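LYND (Lyngbya aestuarii, PDB 4V1T) is probably an ATP-dependent cyclodehydratase of the YcaO family, which converts residues of a peptide substrate, typically cysteines, into azoline heterocycles. Local coordinates at residues G364-L369 and C422-R427. Numbering follows the deposited sequence.
With MG (magnesium ion), chain M; ADP (adenosine-5'-diphosphate), chain L.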
loop_
_atom_site.group_PDB
_atom_site.type_symbol
_atom_site.label_atom_id
_atom_site.label_comp_id
_atom_site.label_asym_id
_atom_site.label_seq_id
_atom_site.Cartn_x
_atom_site.Cartn_y
_atom_site.Cartn_z
ATOM N N GLY B 364 -6.411 15.383 -4.842
ATOM C CA GLY B 364 -5.959 14.578 -5.963
ATOM C C GLY B 364 -6.812 14.715 -7.208
ATOM O O GLY B 364 -7.687 15.566 -7.285
ATOM N N VAL B 365 -6.544 13.851 -8.179
ATOM C CA VAL B 365 -7.262 13.845 -9.453
ATOM C C VAL B 365 -7.941 12.505 -9.697
ATOM O O VAL B 365 -8.742 12.389 -10.613
ATOM C CB VAL B 365 -6.324 14.149 -10.638
ATOM C CG1 VAL B 365 -5.711 15.525 -10.472
ATOM C CG2 VAL B 365 -5.234 13.098 -10.733
ATOM N N VAL B 366 -7.598 11.494 -8.894
ATOM C CA VAL B 366 -8.295 10.207 -8.933
ATOM C C VAL B 366 -8.853 9.894 -7.547
ATOM O O VAL B 366 -8.156 10.010 -6.547
ATOM C CB VAL B 366 -7.383 9.063 -9.448
ATOM C CG1 VAL B 366 -6.523 9.546 -10.598
ATOM C CG2 VAL B 366 -6.470 8.542 -8.383
ATOM N N THR B 367 -10.127 9.529 -7.498
ATOM C CA THR B 367 -10.839 9.363 -6.235
ATOM C C THR B 367 -10.244 8.232 -5.429
ATOM O O THR B 367 -9.881 8.412 -4.282
ATOM C CB THR B 367 -12.336 9.058 -6.462
ATOM O OG1 THR B 367 -12.867 9.955 -7.442
ATOM C CG2 THR B 367 -13.126 9.189 -5.162
ATOM N N GLU B 368 -10.162 7.067 -6.055
ATOM C CA GLU B 368 -9.685 5.848 -5.411
ATOM C C GLU B 368 -8.917 5.003 -6.420
ATOM O O GLU B 368 -8.884 5.310 -7.612
ATOM C CB GLU B 368 -10.863 5.042 -4.865
ATOM C CG GLU B 368 -11.855 4.609 -5.944
ATOM C CD GLU B 368 -13.128 4.006 -5.388
ATOM O OE1 GLU B 368 -13.133 3.595 -4.210
ATOM O OE2 GLU B 368 -14.125 3.929 -6.141
ATOM N N LEU B 369 -8.305 3.937 -5.932
ATOM C CA LEU B 369 -7.636 2.971 -6.786
ATOM C C LEU B 369 -7.639 1.628 -6.078
ATOM O O LEU B 369 -6.796 1.357 -5.218
ATOM C CB LEU B 369 -6.221 3.419 -7.126
ATOM C CG LEU B 369 -5.395 2.477 -7.999
ATOM C CD1 LEU B 369 -6.031 2.307 -9.373
ATOM C CD2 LEU B 369 -3.976 3.000 -8.148
ATOM N N CYS B 422 -3.278 5.553 -14.526
ATOM C CA CYS B 422 -2.897 6.383 -15.658
ATOM C C CYS B 422 -4.084 6.732 -16.556
ATOM O O CYS B 422 -4.080 7.787 -17.187
ATOM C CB CYS B 422 -1.792 5.698 -16.468
ATOM S SG CYS B 422 -0.221 5.558 -15.561
ATOM N N GLU B 423 -5.104 5.879 -16.603
ATOM C CA GLU B 423 -6.314 6.225 -17.357
ATOM C C GLU B 423 -7.052 7.345 -16.656
ATOM O O GLU B 423 -7.588 8.248 -17.290
ATOM C CB GLU B 423 -7.255 5.019 -17.526
ATOM C CG GLU B 423 -8.077 5.084 -18.815
ATOM C CD GLU B 423 -9.204 4.067 -18.882
ATOM O OE1 GLU B 423 -10.131 4.124 -18.040
ATOM O OE2 GLU B 423 -9.168 3.215 -19.797
ATOM N N ALA B 424 -7.078 7.290 -15.330
ATOM C CA ALA B 424 -7.776 8.314 -14.554
ATOM C C ALA B 424 -7.106 9.688 -14.756
ATOM O O ALA B 424 -7.782 10.704 -14.918
ATOM C CB ALA B 424 -7.815 7.929 -13.089
ATOM N N VAL B 425 -5.775 9.706 -14.766
ATOM C CA VAL B 425 -5.031 10.938 -15.014
ATOM C C VAL B 425 -5.150 11.359 -16.481
ATOM O O VAL B 425 -5.161 12.545 -16.797
ATOM C CB VAL B 425 -3.546 10.781 -14.641
ATOM C CG1 VAL B 425 -2.765 12.037 -14.990
ATOM C CG2 VAL B 425 -3.405 10.469 -13.163
ATOM N N GLU B 426 -5.243 10.375 -17.368
ATOM C CA GLU B 426 -5.447 10.628 -18.778
ATOM C C GLU B 426 -6.765 11.376 -18.993
ATOM O O GLU B 426 -6.810 12.372 -19.704
ATOM C CB GLU B 426 -5.454 9.306 -19.559
ATOM C CG GLU B 426 -5.805 9.435 -21.050
ATOM C CD GLU B 426 -6.575 8.230 -21.577
ATOM O OE1 GLU B 426 -6.160 7.085 -21.307
ATOM O OE2 GLU B 426 -7.607 8.428 -22.255
ATOM N N ARG B 427 -7.831 10.881 -18.376
ATOM C CA ARG B 427 -9.140 11.481 -18.541
ATOM C C ARG B 427 -9.190 12.880 -17.951
ATOM O O ARG B 427 -9.791 13.778 -18.533
ATOM C CB ARG B 427 -10.221 10.603 -17.911
ATOM C CG ARG B 427 -10.331 9.212 -18.526
ATOM C CD ARG B 427 -10.993 9.212 -19.896
ATOM N NE ARG B 427 -10.819 7.921 -20.569
ATOM C CZ ARG B 427 -11.481 6.807 -20.249
ATOM N NH1 ARG B 427 -12.374 6.808 -19.259
ATOM N NH2 ARG B 427 -11.251 5.682 -20.918
HETATM MG MG MG M . -9.698 1.535 -20.747
HETATM P PB ADP L . -7.233 1.462 -22.808
HETATM O O1B ADP L . -7.104 2.645 -23.733
HETATM O O2B ADP L . -7.720 0.213 -23.483
HETATM O O3B ADP L . -7.951 1.801 -21.537
HETATM P PA ADP L . -5.099 0.628 -21.017
HETATM O O1A ADP L . -3.973 -0.334 -21.291
HETATM O O2A ADP L . -6.220 0.201 -20.087
HETATM O O3A ADP L . -5.689 1.150 -22.432
HETATM O "O5'" ADP L . -4.455 1.971 -20.438
HETATM C "C5'" ADP L . -5.259 2.985 -19.870
HETATM C "C4'" ADP L . -4.456 4.275 -19.870
HETATM O "O4'" ADP L . -3.375 4.186 -18.944
HETATM C "C3'" ADP L . -3.825 4.544 -21.225
HETATM O "O3'" ADP L . -3.852 5.947 -21.454
HETATM C "C2'" ADP L . -2.390 4.090 -21.107
HETATM O "O2'" ADP L . -1.494 4.896 -21.876
HETATM C "C1'" ADP L . -2.120 4.260 -19.625
HETATM N N9 ADP L . -1.183 3.224 -19.131
HETATM C C8 ADP L . -1.405 1.893 -19.080
HETATM N N7 ADP L . -0.333 1.251 -18.556
HETATM C C5 ADP L . 0.589 2.180 -18.263
HETATM C C6 ADP L . 1.948 2.179 -17.688
HETATM N N6 ADP L . 2.513 1.006 -17.324
HETATM N N1 ADP L . 2.583 3.363 -17.550
HETATM C C2 ADP L . 2.011 4.524 -17.916
HETATM N N3 ADP L . 0.772 4.596 -18.447
HETATM C C4 ADP L . 0.028 3.482 -18.645
HETATM O O HOH W 1 -10.078 -0.388 -21.303
HETATM O O HOH W 2 -8.358 0.811 -19.043
HETATM O O HOH W 3 -10.986 1.830 -19.195
#
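Val366 pushes one methyl onto Ala424 of helix 413-429: its CG1, standing anti to the carbonyl carbon (chi1 -40°), lies only 3.2 Å from Ala424 CB, tighter than usual for two carbons. The same CG1 also reaches Val425 CG2, which in turn meets Val365 CG2 at 4.0 Å, the two valines crossing at a slant. No hydrogen bond joins 364-369 to 422-427; the join is small, buried and wholly apolar, and Ile725 touches both Val365 and Val425. Other faces of the same helix serve the nucleotide. Glu423 extends from a CG anti to its backbone N (chi1 -150°) and binds the magnesium ion through OE2 at 2.0 Å, while OE1 accepts a hydrogen bond from Ser407 N, which would fix the carboxylate's rotation. ADP O3B, three waters and one atom from elsewhere in the structure complete the ligands found. Glu426, nearly one turn on, accepts a hydrogen bond from ribose O3' on OE1 (2.6 Å), and its OE2 makes a long salt bridge to Arg427 NE (3.7 Å). A glutamine here, uncharged, would probably hold the ribose hydroxyl less firmly and leave Arg427 without this partner. Cys422 SG lies 3.2 Å from adenine N3. One helix thus packs on a loop by small apolar side chains and presents acidic ones to ribose and magnesium, as in the ATP-binding site of YcaO cyclodehydratases.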